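Long-range contacts in SusD-like carbohydrate binding protein (Bacteroides vulgatus, PDB 3LEW), which probably binds carbohydrate at the bacterial outer membrane as a member of the SusD family of nutrient-binding proteins: residues 206-211 with 342-347; 228-233 with 348-353; 233-238 with 250-255; 244-249 with 327-332; 299-304 with 374-379. All blocks are in the same frame, centred on the assembly; numbering follows the deposited sequence. Where two conformers were deposited one is given.

Interaction 1 (206-211 with 342-347); sequences LGILSR and VLMRVA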
# COMPACT_ATOMS: atom_id res chain seq x y z
N LEU A 206 13.35 10.23 -0.97
CA LEU A 206 14.00 9.56 0.13
C LEU A 206 13.06 8.50 0.72
O LEU A 206 13.51 7.40 1.08
CB LEU A 206 14.40 10.57 1.24
CG LEU A 206 15.60 11.48 0.94
CD1 LEU A 206 15.72 12.55 2.02
CD2 LEU A 206 16.93 10.63 0.83
N GLY A 207 11.77 8.83 0.82
CA GLY A 207 10.85 7.90 1.44
C GLY A 207 10.64 6.68 0.56
O GLY A 207 10.62 5.52 1.06
N ILE A 208 10.39 6.90 -0.74
CA ILE A 208 10.17 5.73 -1.62
C ILE A 208 11.46 4.88 -1.71
O ILE A 208 11.41 3.61 -1.73
CB ILE A 208 9.72 6.10 -3.06
CG1 ILE A 208 8.48 7.00 -3.04
CG2 ILE A 208 9.48 4.79 -3.88
CD1 ILE A 208 8.29 7.84 -4.38
N LEU A 209 12.61 5.55 -1.73
CA LEU A 209 13.91 4.85 -1.69
C LEU A 209 14.07 4.00 -0.45
O LEU A 209 14.58 2.86 -0.53
CB LEU A 209 15.10 5.83 -1.69
CG LEU A 209 15.83 6.05 -2.97
CD1 LEU A 209 16.89 7.12 -2.74
CD2 LEU A 209 16.43 4.74 -3.49
N SER A 210 13.66 4.55 0.70
CA SER A 210 13.72 3.84 1.98
C SER A 210 12.92 2.56 1.92
O SER A 210 13.37 1.48 2.34
CB SER A 210 13.14 4.74 3.11
OG SER A 210 14.02 5.83 3.31
N ARG A 211 11.68 2.68 1.40
CA ARG A 211 10.81 1.53 1.23
C ARG A 211 11.43 0.50 0.27
O ARG A 211 11.53 -0.69 0.56
CB ARG A 211 9.45 2.01 0.69
CG ARG A 211 8.43 0.89 0.61
CD ARG A 211 7.14 1.36 -0.08
NE ARG A 211 6.39 2.33 0.73
CZ ARG A 211 5.23 2.90 0.32
NH1 ARG A 211 4.73 2.66 -0.88
NH2 ARG A 211 4.59 3.76 1.11
N VAL A 342 -4.13 8.34 1.20
CA VAL A 342 -2.76 8.36 1.76
C VAL A 342 -1.86 7.33 1.03
O VAL A 342 -2.29 6.20 0.80
CB VAL A 342 -2.76 8.15 3.28
CG1 VAL A 342 -3.27 6.76 3.67
CG2 VAL A 342 -1.33 8.33 3.87
N LEU A 343 -0.62 7.71 0.69
CA LEU A 343 0.30 6.81 0.05
C LEU A 343 1.56 6.59 0.93
O LEU A 343 2.15 5.52 0.89
CB LEU A 343 0.71 7.37 -1.32
CG LEU A 343 -0.44 7.46 -2.37
CD1 LEU A 343 0.04 8.26 -3.61
CD2 LEU A 343 -0.92 6.05 -2.72
N MSE A 344 1.94 7.57 1.72
CA MSE A 344 3.17 7.45 2.55
C MSE A 344 3.10 8.43 3.70
O MSE A 344 2.85 9.62 3.46
CB MSE A 344 4.43 7.70 1.73
CG MSE A 344 5.64 7.40 2.49
SE MSE A 344 7.21 7.30 1.25
CE MSE A 344 7.11 8.91 0.49
N ARG A 345 3.34 7.95 4.93
CA ARG A 345 3.40 8.79 6.11
C ARG A 345 4.75 8.66 6.82
O ARG A 345 5.48 7.66 6.68
CB ARG A 345 2.32 8.37 7.10
CG ARG A 345 0.96 8.43 6.54
CD ARG A 345 -0.06 8.27 7.67
NE ARG A 345 -0.23 6.90 8.16
CZ ARG A 345 0.01 6.48 9.40
NH1 ARG A 345 0.50 7.27 10.35
NH2 ARG A 345 -0.32 5.22 9.72
N VAL A 346 5.05 9.66 7.63
CA VAL A 346 6.29 9.64 8.42
C VAL A 346 6.36 8.40 9.34
O VAL A 346 7.45 7.83 9.53
CB VAL A 346 6.50 10.93 9.23
CG1 VAL A 346 7.94 10.89 9.95
CG2 VAL A 346 6.40 12.20 8.31
N ALA A 347 5.26 7.96 9.92
CA ALA A 347 5.30 6.79 10.76
C ALA A 347 5.91 5.57 10.06
O ALA A 347 6.59 4.77 10.71
CB ALA A 347 3.88 6.41 11.30
O HOH W 1 2.03 3.57 -1.43
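Gly-207 lets the selenium of Met-344, a selenomethionine, settle directly on the backbone of helix 202-215. Strand residues 342-345 run across helix residues 206-211 at 85°, so the contact lays a helix on a two-stranded antiparallel sheet whose other strand is 254-258. The strand carries a classic beta bulge, two of its residues, Leu-343 and Met-344, standing opposite the single Trp-256.

The close packing is around the selenium. Met-344 SE stands 3.6 Å from Gly-207 C, and a bend at the last torsion (chi3 56°) lays the terminal methyl against the helix as well, with Met-344 CE 4.2 Å from Ile-208 CG1. Any CB at position 207 would collide with the selenium, so the glycine is what permits the approach.

The other side is looser and hydrated. Arg-211 slides past Met-344 in the opposite direction, and Arg-211 NH2 donates to Leu-343 O over 3.0 Å, a bond lying in both the guanidinium and the carbonyl plane. The same nitrogen makes a salt bridge to Glu-348 of helix 346-359, its stronger partner, which helps fix how the group is turned. One water completes the bridge to the strand: it accepts from Arg-211 NH1 at 2.9 Å and donates to Leu-343 O.

Interaction 2 (228-233 with 348-353); sequences KLLAKD and EIYLIN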
# COMPACT_ATOMS: atom_id res chain seq x y z
N LYS A 228 18.21 10.15 6.60
CA LYS A 228 18.20 11.48 5.92
C LYS A 228 16.83 12.10 5.98
O LYS A 228 16.69 13.29 6.25
CB LYS A 228 18.63 11.35 4.45
CG LYS A 228 20.14 11.16 4.23
CD LYS A 228 20.54 10.89 2.74
CE LYS A 228 22.07 10.93 2.50
NZ LYS A 228 22.56 12.31 2.30
N LEU A 229 15.80 11.29 5.70
CA LEU A 229 14.39 11.73 5.72
C LEU A 229 14.02 12.19 7.13
O LEU A 229 13.58 13.35 7.32
CB LEU A 229 13.46 10.65 5.19
CG LEU A 229 12.05 11.17 4.86
CD1 LEU A 229 11.29 10.25 3.91
CD2 LEU A 229 11.20 11.45 6.12
N LEU A 230 14.32 11.38 8.13
CA LEU A 230 13.92 11.76 9.49
C LEU A 230 14.67 12.98 10.02
O LEU A 230 14.12 13.71 10.87
CB LEU A 230 14.09 10.58 10.44
CG LEU A 230 13.18 9.38 10.22
CD1 LEU A 230 13.61 8.15 11.07
CD2 LEU A 230 11.70 9.75 10.48
N ALA A 231 15.88 13.22 9.50
CA ALA A 231 16.66 14.43 9.87
C ALA A 231 15.98 15.69 9.33
O ALA A 231 16.18 16.76 9.88
CB ALA A 231 18.10 14.34 9.37
N LYS A 232 15.20 15.55 8.27
CA LYS A 232 14.44 16.66 7.66
C LYS A 232 12.99 16.74 8.15
O LYS A 232 12.40 17.81 8.10
CB LYS A 232 14.36 16.45 6.14
CG LYS A 232 15.63 16.67 5.37
CD LYS A 232 15.46 16.09 3.93
CE LYS A 232 16.17 16.92 2.89
NZ LYS A 232 17.44 16.28 2.40
N ASP A 233 12.39 15.60 8.53
CA ASP A 233 10.98 15.53 8.84
C ASP A 233 10.69 14.34 9.74
O ASP A 233 10.70 13.21 9.27
CB ASP A 233 10.15 15.43 7.55
CG ASP A 233 8.64 15.45 7.81
OD1 ASP A 233 8.20 15.72 8.97
OD2 ASP A 233 7.88 15.18 6.82
N GLU A 348 5.60 5.36 8.78
CA GLU A 348 6.21 4.28 8.02
C GLU A 348 7.73 4.42 7.97
O GLU A 348 8.44 3.41 7.97
CB GLU A 348 5.63 4.23 6.60
CG GLU A 348 6.20 3.08 5.75
CD GLU A 348 5.94 3.20 4.26
OE1 GLU A 348 5.17 4.07 3.82
OE2 GLU A 348 6.57 2.41 3.51
N ILE A 349 8.23 5.66 7.86
CA ILE A 349 9.68 5.91 7.79
C ILE A 349 10.33 5.56 9.11
O ILE A 349 11.40 4.95 9.11
CB ILE A 349 10.01 7.36 7.37
CG1 ILE A 349 9.23 7.76 6.09
CG2 ILE A 349 11.51 7.54 7.19
CD1 ILE A 349 9.44 6.76 4.88
N TYR A 350 9.68 5.86 10.24
CA TYR A 350 10.21 5.41 11.54
C TYR A 350 10.30 3.88 11.57
O TYR A 350 11.28 3.31 12.03
CB TYR A 350 9.30 5.82 12.70
CG TYR A 350 9.50 7.20 13.27
CD1 TYR A 350 8.92 8.32 12.67
CD2 TYR A 350 10.22 7.38 14.42
CE1 TYR A 350 9.06 9.59 13.21
CE2 TYR A 350 10.38 8.67 14.97
CZ TYR A 350 9.76 9.76 14.37
OH TYR A 350 9.92 11.03 14.97
N LEU A 351 9.27 3.22 11.06
CA LEU A 351 9.25 1.75 11.06
C LEU A 351 10.28 1.13 10.10
O LEU A 351 10.90 0.14 10.45
CB LEU A 351 7.84 1.27 10.71
CG LEU A 351 6.82 1.45 11.86
CD1 LEU A 351 5.40 1.39 11.27
CD2 LEU A 351 7.00 0.34 12.92
N ILE A 352 10.47 1.72 8.92
CA ILE A 352 11.51 1.29 7.98
C ILE A 352 12.92 1.45 8.60
O ILE A 352 13.74 0.56 8.51
CB ILE A 352 11.47 2.07 6.63
CG1 ILE A 352 10.19 1.75 5.81
CG2 ILE A 352 12.74 1.80 5.76
CD1 ILE A 352 9.89 2.71 4.71
N ASN A 353 13.16 2.62 9.17
CA ASN A 353 14.40 2.90 9.88
C ASN A 353 14.66 1.86 10.98
O ASN A 353 15.77 1.27 11.06
CB ASN A 353 14.37 4.33 10.41
CG ASN A 353 15.70 4.81 10.89
OD1 ASN A 353 15.91 4.90 12.11
ND2 ASN A 353 16.63 5.17 9.95
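Tyr-350, on one of two packed helices, offers one ring face to Leu-230 on the other; the leucine CD2 methyl sits over it in a CH-pi contact, 4.1 Å from the ring centroid and 26° off the normal. At the far end of the ring, the hydroxyl OH is hydrogen-bonded to Asn-234 O, just past the end of helix 219-232. The second flat group, the amide of Asn-353, meets the other methyl of the same leucine, with Leu-230 CD1 3.9 Å from Asn-353 CG. Its polar atoms are held by other partners: OD1 by Lys-357, ND2 by Asp-227 and Ser-226.

Leu-230 is the central side chain of this helix-helix contact, touching Ile-349, Tyr-350 and Asn-353. Residues 228-232 and 348-353 cross at -140°, nearer antiparallel than perpendicular, with their axes 10.3 Å apart. Such pairing of helices suits the TPR-like helical part of the SusD fold.

Ile-349 fills the middle. Its CG2 branch, anti to the backbone N, runs alongside Leu-230 in the opposite direction, 3.9 Å from Leu-230 CG. The CG1 branch turns to Leu-229, which meets the isoleucine at about a right angle, and there Leu-229 CD1 lies 3.9 Å from Ile-349 CG1.

Interaction 3 (233-238 with 250-255); sequences DNYLMT and DNKEWI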
# COMPACT_ATOMS: atom_id res chain seq x y z
N ASP A 233 12.39 15.60 8.53
CA ASP A 233 10.98 15.53 8.84
C ASP A 233 10.69 14.34 9.74
O ASP A 233 10.70 13.21 9.27
CB ASP A 233 10.15 15.43 7.55
CG ASP A 233 8.64 15.45 7.81
OD1 ASP A 233 8.20 15.72 8.97
OD2 ASP A 233 7.88 15.18 6.82
N ASN A 234 10.46 14.58 11.02
CA ASN A 234 10.22 13.49 11.99
C ASN A 234 8.87 13.61 12.69
O ASN A 234 8.61 12.97 13.72
CB ASN A 234 11.42 13.39 12.95
CG ASN A 234 11.45 14.47 14.01
OD1 ASN A 234 12.16 14.34 15.02
ND2 ASN A 234 10.72 15.54 13.80
N TYR A 235 7.98 14.38 12.06
CA TYR A 235 6.67 14.68 12.62
C TYR A 235 5.81 13.42 12.76
O TYR A 235 5.71 12.60 11.84
CB TYR A 235 5.91 15.65 11.75
CG TYR A 235 4.59 16.06 12.33
CD1 TYR A 235 4.52 17.03 13.31
CD2 TYR A 235 3.38 15.50 11.91
CE1 TYR A 235 3.31 17.43 13.86
CE2 TYR A 235 2.14 15.91 12.46
CZ TYR A 235 2.12 16.89 13.43
OH TYR A 235 0.95 17.34 14.04
N LEU A 236 5.20 13.26 13.93
CA LEU A 236 4.20 12.24 14.12
C LEU A 236 2.92 12.94 14.58
O LEU A 236 2.96 13.80 15.48
CB LEU A 236 4.64 11.20 15.16
CG LEU A 236 5.75 10.22 14.73
CD1 LEU A 236 6.22 9.30 15.87
CD2 LEU A 236 5.30 9.35 13.52
N MSE A 237 1.79 12.57 13.98
CA MSE A 237 0.54 13.31 14.18
C MSE A 237 -0.01 13.10 15.58
O MSE A 237 0.34 12.15 16.29
CB MSE A 237 -0.49 12.94 13.10
CG MSE A 237 -1.08 11.54 13.20
SE MSE A 237 -2.45 11.22 11.91
CE MSE A 237 -1.26 10.47 10.62
N THR A 238 -0.84 14.06 15.99
CA THR A 238 -1.47 14.00 17.29
C THR A 238 -2.65 13.03 17.30
O THR A 238 -3.14 12.55 16.24
CB THR A 238 -2.04 15.39 17.69
OG1 THR A 238 -3.09 15.74 16.78
CG2 THR A 238 -0.94 16.45 17.68
N ASP A 250 -3.78 17.45 3.78
CA ASP A 250 -3.34 18.56 4.60
C ASP A 250 -2.62 18.07 5.90
O ASP A 250 -1.89 18.80 6.52
CB ASP A 250 -4.49 19.54 4.92
CG ASP A 250 -5.16 20.17 3.66
OD1 ASP A 250 -4.49 20.28 2.62
OD2 ASP A 250 -6.37 20.60 3.72
N ASN A 251 -2.79 16.81 6.28
CA ASN A 251 -2.15 16.29 7.49
C ASN A 251 -0.62 16.35 7.39
O ASN A 251 -0.03 15.88 6.38
CB ASN A 251 -2.71 14.87 7.68
CG ASN A 251 -2.22 14.19 8.91
OD1 ASN A 251 -1.02 14.08 9.14
ND2 ASN A 251 -3.17 13.71 9.73
N LYS A 252 0.04 16.90 8.41
CA LYS A 252 1.51 17.08 8.36
C LYS A 252 2.32 15.79 8.40
O LYS A 252 3.51 15.80 8.11
CB LYS A 252 2.00 18.02 9.47
CG LYS A 252 1.68 19.50 9.19
CD LYS A 252 1.97 20.41 10.43
CE LYS A 252 0.98 20.17 11.56
NZ LYS A 252 1.37 20.90 12.81
N GLU A 253 1.70 14.68 8.77
CA GLU A 253 2.42 13.42 8.76
C GLU A 253 2.37 12.74 7.39
O GLU A 253 3.11 11.79 7.11
CB GLU A 253 1.86 12.49 9.85
CG GLU A 253 2.93 11.52 10.34
CD GLU A 253 2.41 10.32 11.09
OE1 GLU A 253 1.83 10.48 12.20
OE2 GLU A 253 2.57 9.19 10.57
N TRP A 254 1.45 13.17 6.53
CA TRP A 254 1.38 12.61 5.18
C TRP A 254 2.50 13.21 4.35
O TRP A 254 2.51 14.40 4.07
CB TRP A 254 0.05 12.87 4.50
CG TRP A 254 -1.16 12.22 5.06
CD1 TRP A 254 -1.42 11.91 6.38
CD2 TRP A 254 -2.35 11.88 4.32
NE1 TRP A 254 -2.70 11.38 6.50
CE2 TRP A 254 -3.29 11.36 5.26
CE3 TRP A 254 -2.70 11.97 2.97
CZ2 TRP A 254 -4.56 10.95 4.88
CZ3 TRP A 254 -3.99 11.59 2.59
CH2 TRP A 254 -4.90 11.07 3.55
N ILE A 255 3.41 12.35 3.91
CA ILE A 255 4.47 12.72 2.99
C ILE A 255 3.96 12.75 1.56
O ILE A 255 4.33 13.62 0.78
CB ILE A 255 5.62 11.72 3.11
CG1 ILE A 255 6.23 11.81 4.52
CG2 ILE A 255 6.69 12.00 2.06
CD1 ILE A 255 7.26 10.71 4.81
O HOH W 2 5.78 17.27 8.65
O HOH W 3 5.24 14.84 6.04
O HOH W 4 -0.36 19.73 14.87
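Glu-253 and Met-237, a selenomethionine, are joined by the one direct hydrogen bond between the two loops. Met-237 N donates to Glu-253 OE1 at 2.7 Å, almost straight at 175°, the oxygen accepting on its anti lone pair. A second bond shapes the loop that presents the glutamate: Glu-253 N donates to Asn-251 OD1 at 2.8 Å, an Asx turn at the head of the type I turn 251-254. Tyr-235 O, buried against Glu-253 CG, has no polar partner in the model.

Water carries the rest of the polar contact. One water links Asp-233 OD1 to Lys-252 O, and another joins Tyr-235 OH, which is also hydrogen-bonded to Glu-241, to Lys-252 NZ.

Lys-252 CB makes a CH-pi contact over one face of the Tyr-235 ring, 4.0 Å from its centroid, while Glu-253 CB comes in at the ring's edge. The Met-237 chain crosses Glu-253 at about a right angle. Separately, its selenium closes on an amide, Met-237 SE lying 3.4 Å from Asn-251 ND2.

The charges extend beyond the loops, since Glu-253 forms salt bridges through OE2 to Arg-345 and through OE1 to Arg-376. With an alanine here, Met-237 N would probably lose its acceptor and both arginines a counter-charge.

In the fold, the loop after helix 219-232 lies against the turn that leads into strand 254-258. Strand 341-345 pairs with that strand, and the start of helix 346-359 packs against Asp-233, Glu-253 and Ile-255.

Interaction 4 (244-249 with 327-332); sequences AGFNSV and SKFRFR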
# COMPACT_ATOMS: atom_id res chain seq x y z
N ALA A 244 -9.11 11.97 12.93
CA ALA A 244 -9.82 12.86 12.02
C ALA A 244 -10.30 12.24 10.72
O ALA A 244 -10.91 12.93 9.91
CB ALA A 244 -8.93 14.11 11.70
N GLY A 245 -10.05 10.95 10.50
CA GLY A 245 -10.67 10.21 9.39
C GLY A 245 -9.74 9.79 8.26
O GLY A 245 -10.19 9.21 7.28
N PHE A 246 -8.42 10.08 8.36
CA PHE A 246 -7.43 9.62 7.33
C PHE A 246 -7.87 9.98 5.89
O PHE A 246 -7.73 9.19 4.96
CB PHE A 246 -7.11 8.12 7.50
CG PHE A 246 -5.93 7.86 8.41
CD1 PHE A 246 -6.06 8.01 9.76
CD2 PHE A 246 -4.71 7.45 7.89
CE1 PHE A 246 -4.98 7.81 10.62
CE2 PHE A 246 -3.62 7.25 8.77
CZ PHE A 246 -3.78 7.42 10.11
N ASN A 247 -8.33 11.22 5.73
CA ASN A 247 -9.07 11.64 4.53
C ASN A 247 -8.66 13.01 3.95
O ASN A 247 -9.36 13.52 3.09
CB ASN A 247 -10.54 11.59 4.81
CG ASN A 247 -10.94 12.57 5.91
OD1 ASN A 247 -10.23 13.56 6.15
ND2 ASN A 247 -12.07 12.29 6.61
N SER A 248 -7.54 13.54 4.41
CA SER A 248 -7.02 14.86 3.92
C SER A 248 -5.52 14.89 3.78
O SER A 248 -4.79 14.60 4.77
CB SER A 248 -7.41 15.96 4.90
OG SER A 248 -6.87 17.21 4.52
N VAL A 249 -5.02 15.30 2.62
CA VAL A 249 -3.58 15.44 2.40
C VAL A 249 -2.95 16.59 3.22
O VAL A 249 -1.70 16.65 3.34
CB VAL A 249 -3.23 15.68 0.89
CG1 VAL A 249 -3.60 14.47 0.04
CG2 VAL A 249 -3.87 16.99 0.40
N SER A 327 -12.76 3.19 13.13
CA SER A 327 -13.08 4.58 12.77
C SER A 327 -11.94 5.25 11.97
O SER A 327 -12.07 6.42 11.55
CB SER A 327 -13.43 5.37 14.03
OG SER A 327 -12.31 5.45 14.88
N LYS A 328 -10.84 4.54 11.71
CA LYS A 328 -9.64 5.15 11.10
C LYS A 328 -9.93 5.94 9.82
O LYS A 328 -9.56 7.11 9.71
CB LYS A 328 -8.59 4.06 10.82
CG LYS A 328 -7.25 4.55 10.33
CD LYS A 328 -6.24 3.43 10.28
CE LYS A 328 -4.93 3.91 9.73
NZ LYS A 328 -3.86 2.87 9.71
N PHE A 329 -10.60 5.28 8.86
CA PHE A 329 -10.89 5.88 7.55
C PHE A 329 -12.37 6.29 7.51
O PHE A 329 -13.26 5.45 7.74
CB PHE A 329 -10.65 4.91 6.42
CG PHE A 329 -9.24 4.51 6.27
CD1 PHE A 329 -8.39 5.27 5.52
CD2 PHE A 329 -8.78 3.33 6.85
CE1 PHE A 329 -7.05 4.90 5.35
CE2 PHE A 329 -7.47 2.93 6.68
CZ PHE A 329 -6.60 3.74 5.92
N ARG A 330 -12.61 7.58 7.29
CA ARG A 330 -13.95 8.07 7.05
C ARG A 330 -14.00 9.05 5.91
O ARG A 330 -13.09 9.79 5.72
CB ARG A 330 -14.51 8.75 8.29
CG ARG A 330 -14.45 7.88 9.52
CD ARG A 330 -15.10 8.51 10.75
NE ARG A 330 -14.66 9.86 11.11
CZ ARG A 330 -13.55 10.13 11.81
NH1 ARG A 330 -12.74 9.14 12.22
NH2 ARG A 330 -13.25 11.37 12.12
N PHE A 331 -15.09 9.04 5.14
CA PHE A 331 -15.30 10.08 4.14
C PHE A 331 -15.11 11.46 4.77
O PHE A 331 -15.54 11.73 5.90
CB PHE A 331 -16.73 10.00 3.57
CG PHE A 331 -16.90 9.02 2.42
CD1 PHE A 331 -16.56 9.38 1.13
CD2 PHE A 331 -17.43 7.73 2.63
CE1 PHE A 331 -16.74 8.51 0.09
CE2 PHE A 331 -17.58 6.86 1.59
CZ PHE A 331 -17.26 7.25 0.31
N ARG A 332 -14.45 12.33 4.04
CA ARG A 332 -14.34 13.74 4.43
C ARG A 332 -15.64 14.47 4.17
O ARG A 332 -16.15 15.18 5.05
CB ARG A 332 -13.17 14.41 3.72
CG ARG A 332 -12.96 15.84 4.18
CD ARG A 332 -11.76 16.45 3.52
NE ARG A 332 -12.05 16.90 2.14
CZ ARG A 332 -11.52 16.39 1.03
NH1 ARG A 332 -10.72 15.38 1.09
NH2 ARG A 332 -11.81 16.90 -0.14
O HOH W 5 -9.41 8.62 12.03
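Asn-247 ND2 donates to Arg-330 O at 2.8 Å, the shortest direct polar bond between the loop joining helix 239-242 to strand 254-258 and the loop that follows strand 321-326. The oxygen lies in the amide plane of Asn-247, but the nitrogen stands above the carbonyl plane of Arg-330, 39° out of it. Asn-247 CG sits between its own backbone N and carbonyl carbon (chi1 63°), which folds the amide back over the 330-332 backbone. Close by, Arg-330 N donates to Gly-245 O at 2.9 Å, and Arg-332 NH1 reaches Asn-247 O in its guanidinium plane at 3.1 Å. That arginine is held chiefly by its salt bridge to Asp-340.

A CB at Gly-245 would collide with the Asn-247 amide, disturbing its bond to Arg-330 O. The backbone angles here (phi 111°) would also jam a CB against the preceding carbonyl oxygen and so call for glycine. The guanidinium of Arg-330 lays one face over Gly-245 CA, its NH2 hydrogen-bonded to Lys-243 O.

The apolar half centres on Phe-246. The extended chain of Lys-328 runs over one face of its ring, with Lys-328 CE 3.8 Å from the centroid, and Lys-328 NZ stands off-centre in a cation-pi contact before going on to Glu-405 and Trp-403 O. The edge of Phe-246 points at the face of Phe-329. A serine in place of Phe-246 would probably strip Lys-328 of the surface under its aliphatic chain and leave the Phe-329 face without its edge-on partner.

Polar bonds to main-chain carbonyls thus stand beside a lysine chain laid on one aromatic ring, whose edge meets a second.

Interaction 5 (299-304 with 374-379); sequences GDYRKE and TARGAK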
# COMPACT_ATOMS: atom_id res chain seq x y z
N GLY A 299 -4.61 2.18 26.83
CA GLY A 299 -3.84 3.43 26.83
C GLY A 299 -3.39 3.85 25.43
O GLY A 299 -3.15 5.03 25.19
N ASP A 300 -3.30 2.91 24.50
CA ASP A 300 -2.96 3.22 23.11
C ASP A 300 -4.23 3.73 22.48
O ASP A 300 -5.23 3.02 22.47
CB ASP A 300 -2.51 1.93 22.43
CG ASP A 300 -2.05 2.12 21.00
OD1 ASP A 300 -2.61 2.95 20.20
OD2 ASP A 300 -1.15 1.33 20.63
N TYR A 301 -4.24 4.95 21.99
CA TYR A 301 -5.48 5.53 21.50
C TYR A 301 -6.00 4.88 20.23
O TYR A 301 -7.17 5.05 19.91
CB TYR A 301 -5.39 7.05 21.35
CG TYR A 301 -4.36 7.62 20.39
CD1 TYR A 301 -4.46 7.48 19.01
CD2 TYR A 301 -3.31 8.40 20.88
CE1 TYR A 301 -3.51 8.08 18.16
CE2 TYR A 301 -2.38 9.01 20.04
CZ TYR A 301 -2.48 8.83 18.67
OH TYR A 301 -1.55 9.48 17.87
N ARG A 302 -5.16 4.11 19.52
CA ARG A 302 -5.63 3.38 18.36
C ARG A 302 -6.64 2.28 18.74
O ARG A 302 -7.52 1.92 17.93
CB ARG A 302 -4.46 2.83 17.54
CG ARG A 302 -3.49 3.93 17.05
CD ARG A 302 -2.21 3.37 16.47
NE ARG A 302 -1.43 2.68 17.52
CZ ARG A 302 -0.30 2.01 17.28
NH1 ARG A 302 0.25 2.03 16.07
NH2 ARG A 302 0.33 1.39 18.27
N LYS A 303 -6.49 1.76 19.95
CA LYS A 303 -7.31 0.65 20.44
C LYS A 303 -8.77 1.12 20.59
O LYS A 303 -9.70 0.36 20.33
CB LYS A 303 -6.78 0.12 21.76
CG LYS A 303 -7.38 -1.21 22.18
CD LYS A 303 -6.81 -1.69 23.50
CE LYS A 303 -7.08 -3.19 23.69
NZ LYS A 303 -6.43 -3.71 24.91
N GLU A 304 -8.94 2.40 20.92
CA GLU A 304 -10.23 3.10 21.10
C GLU A 304 -11.02 3.20 19.81
O GLU A 304 -12.24 3.39 19.81
CB GLU A 304 -9.99 4.56 21.58
CG GLU A 304 -9.05 4.70 22.80
CD GLU A 304 -8.91 6.14 23.29
OE1 GLU A 304 -9.39 7.08 22.64
OE2 GLU A 304 -8.30 6.34 24.34
N THR A 374 5.41 5.48 21.79
CA THR A 374 5.14 6.60 22.66
C THR A 374 4.11 7.57 22.07
O THR A 374 3.17 8.03 22.78
CB THR A 374 6.44 7.35 23.01
OG1 THR A 374 7.30 6.46 23.74
CG2 THR A 374 6.13 8.60 23.90
N ALA A 375 4.27 7.91 20.80
CA ALA A 375 3.40 8.87 20.15
C ALA A 375 1.95 8.37 20.17
O ALA A 375 0.99 9.18 20.30
CB ALA A 375 3.86 9.17 18.71
N ARG A 376 1.76 7.05 20.10
CA ARG A 376 0.40 6.51 20.06
C ARG A 376 -0.15 6.09 21.43
O ARG A 376 -1.31 5.71 21.54
CB ARG A 376 0.34 5.32 19.11
CG ARG A 376 0.85 5.62 17.69
CD ARG A 376 0.08 6.70 16.97
NE ARG A 376 0.60 6.91 15.62
CZ ARG A 376 0.85 8.10 15.07
NH1 ARG A 376 0.61 9.25 15.72
NH2 ARG A 376 1.36 8.13 13.85
N GLY A 377 0.67 6.13 22.47
CA GLY A 377 0.22 5.68 23.80
C GLY A 377 0.43 4.20 24.08
O GLY A 377 -0.06 3.68 25.06
N ALA A 378 1.16 3.52 23.20
CA ALA A 378 1.50 2.12 23.34
C ALA A 378 2.64 1.93 24.36
O ALA A 378 3.45 2.82 24.58
CB ALA A 378 1.92 1.56 21.99
N LYS A 379 2.68 0.74 24.96
CA LYS A 379 3.73 0.44 25.91
C LYS A 379 5.05 0.34 25.15
O LYS A 379 5.12 -0.32 24.10
CB LYS A 379 3.40 -0.83 26.68
CG LYS A 379 2.56 -0.57 27.91
O HOH W 6 0.03 11.33 19.00
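Arg-376 can be followed outward between two residues of the 299-304 loop. Its CB lies 3.6 Å from Arg-302 NE, and CG stands over the same guanidinium face, displaced toward the rim. A bend at chi2 (-60°) then swings the chain toward Tyr-301, where Arg-376 CD comes 3.3 Å from Tyr-301 OH. At the tip, Arg-376 NH1 donates to that hydroxyl over 3.1 Å, the oxygen tilted 23° from the guanidinium plane, while NH2 makes a salt bridge to Glu-401.

The two arginine chains cross at about a right angle, and acids answer the charge of Arg-302. It grips Asp-300 side-on, with Arg-302 NE to OD1 and Arg-302 NH2 to OD2, each on a syn lone pair, and is bridged further to Glu-397 and Glu-401. Asp-300 OD1 also takes Arg-302 N in an Asx turn.

The backbone closes the contact where Tyr-301 N donates to Arg-376 O at 3.1 Å. Next to it, Gly-377 forms a Schellman motif, and a CB there would clash with Gly-299 O. The loop before strand 306-309 thereby lies against the C-terminal end of helix 365-376, with helix 239-242 packed alongside both arginines and Tyr-301.

In the fold
Interactions 1, 2 and 3 cluster where helix 346-359 starts: centres 1 and 2 are about 8 Å apart, and interaction 3 lies about 11 Å from each. Glu-348 ties the first two, its OE1 2.8 Å from Arg-211 NH2, while 2 and 3 share Asp-233. Interaction 5, centred about 17 Å from interaction 3, connects to it through Glu-253 OE1 and Arg-376 NH2, 2.9 Å apart. Interaction 4 lays the main chain of 246-249 against the Trp-254 ring of interaction 3. Pentaethylene glycol, probably from crystallisation, approaches the Tyr-350 side chain of interaction 2 to about 3 Å and that of Ala-375 in interaction 5 to about 4 Å.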